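Local coordinates for protein dihydroorotase (Campylobacter jejuni subsp. jejuni, PDB 3PNU) that probably catalyses the reversible cyclization of N-carbamoyl-L-aspartate to (S)-dihydroorotate in pyrimidine biosynthesis, using a pair of zinc ions in a TIM barrel, at residues A[41-45]-A[338-344]; A[289-293]-A[302-306]. All blocks are in the same frame, centred on the assembly; numbering follows the deposited sequence.

Contact 1. Residues A[41-45]-A[338-344]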
ATOM      1  N   GLN A  41       9.992 -21.262 -20.277  1.00 59.57           N
ATOM      2  CA  GLN A  41       8.952 -20.766 -21.174  1.00 60.22           C
ATOM      3  C   GLN A  41       8.654 -19.271 -21.042  1.00 59.17           C
ATOM      4  O   GLN A  41       8.352 -18.605 -22.034  1.00 58.93           O
ATOM      5  CB  GLN A  41       7.678 -21.620 -21.034  1.00 61.10           C
ATOM      6  CG  GLN A  41       7.832 -23.057 -21.615  1.00 64.31           C
ATOM      7  CD  GLN A  41       8.770 -23.977 -20.829  1.00 65.93           C
ATOM      8  OE1 GLN A  41       8.714 -24.042 -19.602  1.00 70.53           O
ATOM      9  NE2 GLN A  41       9.612 -24.723 -21.547  1.00 67.38           N
ATOM     10  N   MET A  42       8.747 -18.744 -19.825  1.00 58.93           N
ATOM     11  CA  MET A  42       8.494 -17.317 -19.592  1.00 58.43           C
ATOM     12  C   MET A  42       9.511 -16.458 -20.373  1.00 57.08           C
ATOM     13  O   MET A  42       9.164 -15.454 -21.009  1.00 54.21           O
ATOM     14  CB  MET A  42       8.556 -16.997 -18.082  1.00 58.71           C
ATOM     15  CG  MET A  42       8.318 -15.509 -17.751  1.00 56.19           C
ATOM     16  SD  MET A  42       6.694 -14.874 -18.206  1.00 54.79           S
ATOM     17  CE  MET A  42       5.682 -15.735 -16.984  1.00 48.44           C
ATOM     18  N   LEU A  43      10.769 -16.870 -20.306  1.00 57.27           N
ATOM     19  CA  LEU A  43      11.825 -16.187 -21.022  1.00 58.56           C
ATOM     20  C   LEU A  43      11.498 -16.078 -22.510  1.00 59.31           C
ATOM     21  O   LEU A  43      11.580 -14.991 -23.077  1.00 59.88           O
ATOM     22  CB  LEU A  43      13.143 -16.918 -20.813  1.00 58.13           C
ATOM     23  CG  LEU A  43      14.342 -16.376 -21.574  1.00 59.54           C
ATOM     24  CD1 LEU A  43      14.519 -14.873 -21.364  1.00 56.71           C
ATOM     25  CD2 LEU A  43      15.576 -17.145 -21.142  1.00 60.35           C
ATOM     26  N   GLU A  44      11.100 -17.195 -23.126  1.00 59.75           N
ATOM     27  CA  GLU A  44      10.761 -17.229 -24.565  1.00 61.10           C
ATOM     28  C   GLU A  44       9.651 -16.245 -24.941  1.00 60.23           C
ATOM     29  O   GLU A  44       9.576 -15.783 -26.084  1.00 58.83           O
ATOM     30  CB  GLU A  44      10.353 -18.653 -24.999  1.00 61.89           C
ATOM     31  CG  GLU A  44      11.464 -19.705 -24.847  1.00 65.20           C
ATOM     32  CD  GLU A  44      10.960 -21.147 -24.965  1.00 71.50           C
ATOM     33  OE1 GLU A  44       9.796 -21.358 -25.396  1.00 73.14           O
ATOM     34  OE2 GLU A  44      11.739 -22.072 -24.614  1.00 72.95           O
ATOM     35  N   LEU A  45       8.796 -15.921 -23.980  1.00 60.11           N
ATOM     36  CA  LEU A  45       7.684 -15.001 -24.233  1.00 60.86           C
ATOM     37  C   LEU A  45       8.030 -13.514 -24.089  1.00 59.94           C
ATOM     38  O   LEU A  45       7.654 -12.706 -24.933  1.00 61.04           O
ATOM     39  CB  LEU A  45       6.519 -15.337 -23.297  1.00 61.20           C
ATOM     40  CG  LEU A  45       5.300 -14.403 -23.358  1.00 62.33           C
ATOM     41  CD1 LEU A  45       4.776 -14.252 -24.771  1.00 59.33           C
ATOM     42  CD2 LEU A  45       4.205 -14.912 -22.423  1.00 60.99           C
ATOM     43  N   GLU A 338       0.344 -13.123 -24.535  1.00 74.97           N
ATOM     44  CA  GLU A 338       0.094 -14.561 -24.435  1.00 76.20           C
ATOM     45  C   GLU A 338       0.987 -15.506 -25.223  1.00 76.35           C
ATOM     46  O   GLU A 338       1.821 -15.116 -26.033  1.00 74.61           O
ATOM     47  CB  GLU A 338      -1.352 -14.823 -24.913  1.00 76.78           C
ATOM     48  CG  GLU A 338      -2.445 -14.256 -24.015  1.00 79.48           C
ATOM     49  CD  GLU A 338      -3.782 -14.066 -24.734  1.00 79.98           C
ATOM     50  OE1 GLU A 338      -3.809 -13.356 -25.765  1.00 76.79           O
ATOM     51  OE2 GLU A 338      -4.809 -14.584 -24.243  1.00 80.20           O
ATOM     52  N   ASP A 339       0.762 -16.777 -24.931  1.00 78.03           N
ATOM     53  CA  ASP A 339       1.371 -17.885 -25.617  1.00 79.07           C
ATOM     54  C   ASP A 339       0.787 -19.181 -25.005  1.00 80.14           C
ATOM     55  O   ASP A 339      -0.217 -19.156 -24.278  1.00 79.17           O
ATOM     56  CB  ASP A 339       2.921 -17.835 -25.611  1.00 79.02           C
ATOM     57  CG  ASP A 339       3.540 -18.312 -24.311  1.00 79.64           C
ATOM     58  OD1 ASP A 339       4.759 -18.589 -24.319  1.00 74.75           O
ATOM     59  OD2 ASP A 339       2.821 -18.436 -23.299  1.00 83.36           O
ATOM     60  N   LYS A 340       1.437 -20.290 -25.328  1.00 81.52           N
ATOM     61  CA  LYS A 340       1.075 -21.644 -24.922  1.00 82.21           C
ATOM     62  C   LYS A 340       1.261 -21.918 -23.422  1.00 81.87           C
ATOM     63  O   LYS A 340       0.450 -22.618 -22.804  1.00 81.47           O
ATOM     64  CB  LYS A 340       1.982 -22.579 -25.751  1.00 83.51           C
ATOM     65  CG  LYS A 340       1.813 -24.095 -25.676  1.00 86.32           C
ATOM     66  CD  LYS A 340       2.930 -24.728 -26.563  1.00 90.82           C
ATOM     67  CE  LYS A 340       2.962 -26.257 -26.593  1.00 92.70           C
ATOM     68  NZ  LYS A 340       1.833 -26.835 -27.377  1.00 96.16           N
ATOM     69  N   TYR A 341       2.311 -21.347 -22.834  1.00 81.23           N
ATOM     70  CA  TYR A 341       2.654 -21.623 -21.428  1.00 80.92           C
ATOM     71  C   TYR A 341       2.297 -20.557 -20.365  1.00 78.67           C
ATOM     72  O   TYR A 341       2.000 -20.903 -19.212  1.00 77.69           O
ATOM     73  CB  TYR A 341       4.163 -21.915 -21.353  1.00 81.88           C
ATOM     74  CG  TYR A 341       4.634 -22.951 -22.360  1.00 85.90           C
ATOM     75  CD1 TYR A 341       4.616 -24.311 -22.052  1.00 87.94           C
ATOM     76  CD2 TYR A 341       5.099 -22.569 -23.619  1.00 89.17           C
ATOM     77  CE1 TYR A 341       5.047 -25.267 -22.974  1.00 90.97           C
ATOM     78  CE2 TYR A 341       5.533 -23.519 -24.549  1.00 91.73           C
ATOM     79  CZ  TYR A 341       5.504 -24.869 -24.219  1.00 91.34           C
ATOM     80  OH  TYR A 341       5.929 -25.821 -25.127  1.00 90.83           O
ATOM     81  N   ASN A 342       2.330 -19.281 -20.742  1.00 76.54           N
ATOM     82  CA  ASN A 342       2.076 -18.176 -19.803  1.00 74.93           C
ATOM     83  C   ASN A 342       1.286 -17.028 -20.422  1.00 73.57           C
ATOM     84  O   ASN A 342       1.067 -16.978 -21.628  1.00 72.58           O
ATOM     85  CB  ASN A 342       3.418 -17.622 -19.269  1.00 74.62           C
ATOM     86  CG  ASN A 342       4.133 -18.585 -18.313  1.00 73.59           C
ATOM     87  OD1 ASN A 342       3.653 -18.855 -17.213  1.00 71.54           O
ATOM     88  ND2 ASN A 342       5.311 -19.061 -18.714  1.00 73.77           N
ATOM     89  N   GLN A 343       0.856 -16.111 -19.571  1.00 72.88           N
ATOM     90  CA  GLN A 343       0.122 -14.922 -19.993  1.00 72.71           C
ATOM     91  C   GLN A 343       0.450 -13.842 -18.971  1.00 71.69           C
ATOM     92  O   GLN A 343       0.272 -14.035 -17.770  1.00 72.94           O
ATOM     93  CB  GLN A 343      -1.375 -15.200 -20.112  1.00 72.82           C
ATOM     94  CG  GLN A 343      -2.002 -15.827 -18.881  1.00 75.52           C
ATOM     95  CD  GLN A 343      -3.410 -16.355 -19.141  1.00 77.31           C
ATOM     96  OE1 GLN A 343      -3.863 -16.414 -20.285  1.00 78.04           O
ATOM     97  NE2 GLN A 343      -4.100 -16.754 -18.075  1.00 76.20           N
ATOM     98  N   VAL A 344       0.951 -12.714 -19.460  1.00 69.98           N
ATOM     99  CA  VAL A 344       1.404 -11.628 -18.605  1.00 67.80           C
ATOM    100  C   VAL A 344       0.684 -10.337 -18.910  1.00 65.64           C
ATOM    101  O   VAL A 344       0.423 -10.033 -20.066  1.00 64.86           O
ATOM    102  CB  VAL A 344       2.914 -11.400 -18.817  1.00 67.61           C
ATOM    103  CG1 VAL A 344       3.396 -10.225 -18.004  1.00 69.11           C
ATOM    104  CG2 VAL A 344       3.708 -12.679 -18.461  1.00 67.88           C
TER

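Contact 2. Residues A[289-293]-A[302-306]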
ATOM      1  N   LEU A 289       8.730   6.772 -22.318  1.00 45.32           N
ATOM      2  CA  LEU A 289       9.869   7.678 -22.052  1.00 46.27           C
ATOM      3  C   LEU A 289       9.933   8.823 -23.059  1.00 46.56           C
ATOM      4  O   LEU A 289      10.227   9.976 -22.707  1.00 46.11           O
ATOM      5  CB  LEU A 289      11.211   6.933 -22.060  1.00 45.13           C
ATOM      6  CG  LEU A 289      11.616   6.140 -20.806  1.00 45.68           C
ATOM      7  CD1 LEU A 289      12.921   5.401 -21.043  1.00 42.34           C
ATOM      8  CD2 LEU A 289      11.741   7.048 -19.595  1.00 36.62           C
ATOM      9  N   ALA A 290       9.678   8.498 -24.320  1.00 48.56           N
ATOM     10  CA  ALA A 290       9.685   9.512 -25.367  1.00 49.16           C
ATOM     11  C   ALA A 290       8.695  10.639 -25.007  1.00 49.20           C
ATOM     12  O   ALA A 290       9.057  11.812 -24.996  1.00 48.84           O
ATOM     13  CB  ALA A 290       9.342   8.877 -26.715  1.00 48.84           C
ATOM     14  N   GLU A 291       7.458  10.279 -24.683  1.00 51.25           N
ATOM     15  CA  GLU A 291       6.449  11.297 -24.320  1.00 54.18           C
ATOM     16  C   GLU A 291       6.909  12.140 -23.110  1.00 54.42           C
ATOM     17  O   GLU A 291       6.870  13.385 -23.152  1.00 54.18           O
ATOM     18  CB  GLU A 291       5.065  10.636 -24.107  1.00 55.19           C
ATOM     19  CG  GLU A 291       3.901  11.542 -23.583  1.00 61.77           C
ATOM     20  CD  GLU A 291       3.608  12.805 -24.424  1.00 69.76           C
ATOM     21  OE1 GLU A 291       2.764  13.630 -23.992  1.00 74.35           O
ATOM     22  OE2 GLU A 291       4.212  12.995 -25.497  1.00 74.48           O
ATOM     23  N   LEU A 292       7.364  11.454 -22.054  1.00 54.86           N
ATOM     24  CA  LEU A 292       7.845  12.112 -20.834  1.00 54.44           C
ATOM     25  C   LEU A 292       8.930  13.129 -21.078  1.00 53.27           C
ATOM     26  O   LEU A 292       8.848  14.264 -20.594  1.00 51.54           O
ATOM     27  CB  LEU A 292       8.376  11.064 -19.848  1.00 55.49           C
ATOM     28  CG  LEU A 292       7.344  10.421 -18.936  1.00 55.35           C
ATOM     29  CD1 LEU A 292       7.890   9.141 -18.316  1.00 54.45           C
ATOM     30  CD2 LEU A 292       6.937  11.459 -17.883  1.00 49.41           C
ATOM     31  N   PHE A 293       9.963  12.722 -21.812  1.00 53.41           N
ATOM     32  CA  PHE A 293      11.071  13.641 -22.088  1.00 54.25           C
ATOM     33  C   PHE A 293      10.683  14.836 -22.975  1.00 56.07           C
ATOM     34  O   PHE A 293      11.244  15.912 -22.797  1.00 55.53           O
ATOM     35  CB  PHE A 293      12.329  12.898 -22.566  1.00 54.22           C
ATOM     36  CG  PHE A 293      13.116  12.286 -21.434  1.00 52.33           C
ATOM     37  CD1 PHE A 293      12.638  11.163 -20.769  1.00 50.93           C
ATOM     38  CD2 PHE A 293      14.325  12.856 -21.017  1.00 47.73           C
ATOM     39  CE1 PHE A 293      13.348  10.610 -19.712  1.00 51.37           C
ATOM     40  CE2 PHE A 293      15.036  12.314 -19.969  1.00 50.10           C
ATOM     41  CZ  PHE A 293      14.550  11.180 -19.314  1.00 51.25           C
ATOM     42  N   LEU A 302      17.397  12.483 -22.932  1.00 46.01           N
ATOM     43  CA  LEU A 302      16.850  11.134 -22.984  1.00 45.99           C
ATOM     44  C   LEU A 302      17.949  10.163 -23.465  1.00 45.73           C
ATOM     45  O   LEU A 302      18.097   9.040 -22.950  1.00 44.83           O
ATOM     46  CB  LEU A 302      15.632  11.068 -23.900  1.00 45.27           C
ATOM     47  CG  LEU A 302      15.055   9.668 -24.145  1.00 49.13           C
ATOM     48  CD1 LEU A 302      14.920   8.880 -22.848  1.00 50.37           C
ATOM     49  CD2 LEU A 302      13.697   9.733 -24.877  1.00 47.46           C
ATOM     50  N   GLN A 303      18.718  10.619 -24.449  1.00 45.18           N
ATOM     51  CA  GLN A 303      19.803   9.830 -25.029  1.00 44.74           C
ATOM     52  C   GLN A 303      20.867   9.571 -23.973  1.00 42.97           C
ATOM     53  O   GLN A 303      21.512   8.532 -23.992  1.00 44.28           O
ATOM     54  CB  GLN A 303      20.387  10.550 -26.268  1.00 44.04           C
ATOM     55  CG  GLN A 303      21.597   9.873 -26.917  1.00 43.07           C
ATOM     56  CD  GLN A 303      21.333   8.444 -27.383  1.00 43.46           C
ATOM     57  OE1 GLN A 303      20.271   8.122 -27.925  1.00 42.95           O
ATOM     58  NE2 GLN A 303      22.326   7.585 -27.194  1.00 42.92           N
ATOM     59  N   LYS A 304      21.054  10.523 -23.064  1.00 42.91           N
ATOM     60  CA  LYS A 304      22.000  10.364 -21.955  1.00 43.73           C
ATOM     61  C   LYS A 304      21.508   9.348 -20.911  1.00 42.90           C
ATOM     62  O   LYS A 304      22.252   8.453 -20.478  1.00 44.88           O
ATOM     63  CB  LYS A 304      22.228  11.698 -21.250  1.00 45.10           C
ATOM     64  CG  LYS A 304      23.272  12.643 -21.877  1.00 48.25           C
ATOM     65  CD  LYS A 304      23.152  14.031 -21.242  1.00 51.82           C
ATOM     66  CE  LYS A 304      24.271  14.995 -21.596  1.00 56.92           C
ATOM     67  NZ  LYS A 304      25.511  14.776 -20.773  1.00 63.04           N
ATOM     68  N   PHE A 305      20.250   9.495 -20.527  1.00 40.71           N
ATOM     69  CA  PHE A 305      19.626   8.664 -19.516  1.00 40.28           C
ATOM     70  C   PHE A 305      19.517   7.204 -19.952  1.00 40.57           C
ATOM     71  O   PHE A 305      19.774   6.299 -19.158  1.00 39.95           O
ATOM     72  CB  PHE A 305      18.268   9.285 -19.138  1.00 41.08           C
ATOM     73  CG  PHE A 305      17.482   8.504 -18.118  1.00 40.51           C
ATOM     74  CD1 PHE A 305      18.013   8.235 -16.867  1.00 38.13           C
ATOM     75  CD2 PHE A 305      16.188   8.084 -18.399  1.00 36.16           C
ATOM     76  CE1 PHE A 305      17.286   7.526 -15.938  1.00 40.03           C
ATOM     77  CE2 PHE A 305      15.458   7.386 -17.464  1.00 36.87           C
ATOM     78  CZ  PHE A 305      16.007   7.105 -16.230  1.00 36.19           C
ATOM     79  N   LEU A 306      19.167   6.982 -21.220  1.00 41.14           N
ATOM     80  CA  LEU A 306      19.023   5.639 -21.776  1.00 40.25           C
ATOM     81  C   LEU A 306      20.291   5.000 -22.293  1.00 39.49           C
ATOM     82  O   LEU A 306      20.329   3.779 -22.484  1.00 38.11           O
ATOM     83  CB  LEU A 306      18.073   5.670 -22.975  1.00 41.66           C
ATOM     84  CG  LEU A 306      16.604   5.379 -22.838  1.00 41.54           C
ATOM     85  CD1 LEU A 306      15.943   5.660 -24.180  1.00 42.52           C
ATOM     86  CD2 LEU A 306      16.422   3.909 -22.424  1.00 41.93           C
TER

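Contact 1. Residues A[41-45]-A[338-344]
Q41 and Y341 meet because both side chains leave the backbone with CG anti to the carbonyl carbon (chi1 -70° and -50°), which carries the glutamine's CG over the tyrosine ring. The ring belongs to the turn of a short beta hairpin, strands 337-338 and 343-344, held by an Asx motif and laid against helix 40-51, the helix that follows the strand carrying H34 in this TIM barrel. Q41 CG stands 3.3 Å from the centroid of the Y341 ring, 15° off its normal, a CH-pi contact over the middle of one face; K340 CG lies over the opposite face, nearer the rim. The chain bends beyond CG, and the amide plane is tilted about halfway between parallel and perpendicular to the ring; the CG methylene is what touches.

Next along the helix, M42 has CG anti to the backbone N and bends at its next two torsions, so that its end swings toward the hairpin. There CE meets N342 CG at 3.5 Å, with the two side chains crossing at about a right angle, while M42 SD lies 3.7 Å from V344 CG2. M42 also neighbours R38, predicted to bind substrate, and the hairpin side of the contact rests on P264 and P266.

L45 turns its two methyls to carbonyl oxygens of 338-344: CD2 sits 3.8 Å from N342 O, near the D339 carboxylate. That carboxylate shapes the loop. Its OD2 takes a weak bond from the Y341 backbone N and a nearly straight one from N342 N, 2.7 Å long, arriving nearly in line with the C-O bond. Just before D339, L45 CD1 touches E338 O at 3.3 Å.

Contact 2. Residues A[289-293]-A[302-306]
Two successive helices, 285-296 and 299-314, fold back on each other as a helical hairpin on the outside of the barrel, and the contact lies in its buried, wholly apolar seam. The axes of segments 289-293 and 302-306 come no closer than 11.4 Å, a spacing bridged by leucine and phenylalanine side chains; their directions differ by 134°.

L302 is the central piece. With CG anti to the backbone N, it reaches across to helix 285-296 and splits its branches: CD1 lies over a face of the F293 ring, 3.9 Å from the centroid and 15° off the normal, a CH-pi contact, while CD2 reaches the A290 backbone, 4.0 Å from its CA. The backbone of L302 is pressed close as well, its CA 3.6 Å from F293 CD2.

F293 also meets F305. Their planes differ by only 24°, but the rings are slid so far apart, centroids at 5.8 Å, that they barely overlap; the touch is F293 CZ against F305 CD2 at 3.6 Å. F250 adds an edge-to-face partner to F293. One turn before F293, L289 sends CD2 to the edge of the F305 ring, and its CD1 meets L306 CD2 tip to tip at 4.0 Å.

F305 rests on V256 and L306 on F258, both in parallel strand 256-258, while L302 and L306 also touch L27 of the antiparallel sheet. The packing is that of the helical shell of a TIM barrel, where helices cover the outside of the parallel strands.

The two contacts sit apart, about 29 Å between centres, and contact 2 is nested inside the long chain loop that contact 1 closes. Contact 2 is core: every touching residue is buried, both partners are helices only a few residues apart in sequence, and the chemistry is aliphatic and aromatic alone. Contact 1 is only partly buried and joins elements almost 300 residues apart, an early helix and a late hairpin; its place nearer the surface goes with a mixed chemistry, methylenes and methyls resting on an exposed ring, a carboxylate and carbonyl oxygens. They share no helix or strand. Neither touches the zinc ions: contact 1 lies beside R38, whereas contact 2 backs strand 256-258.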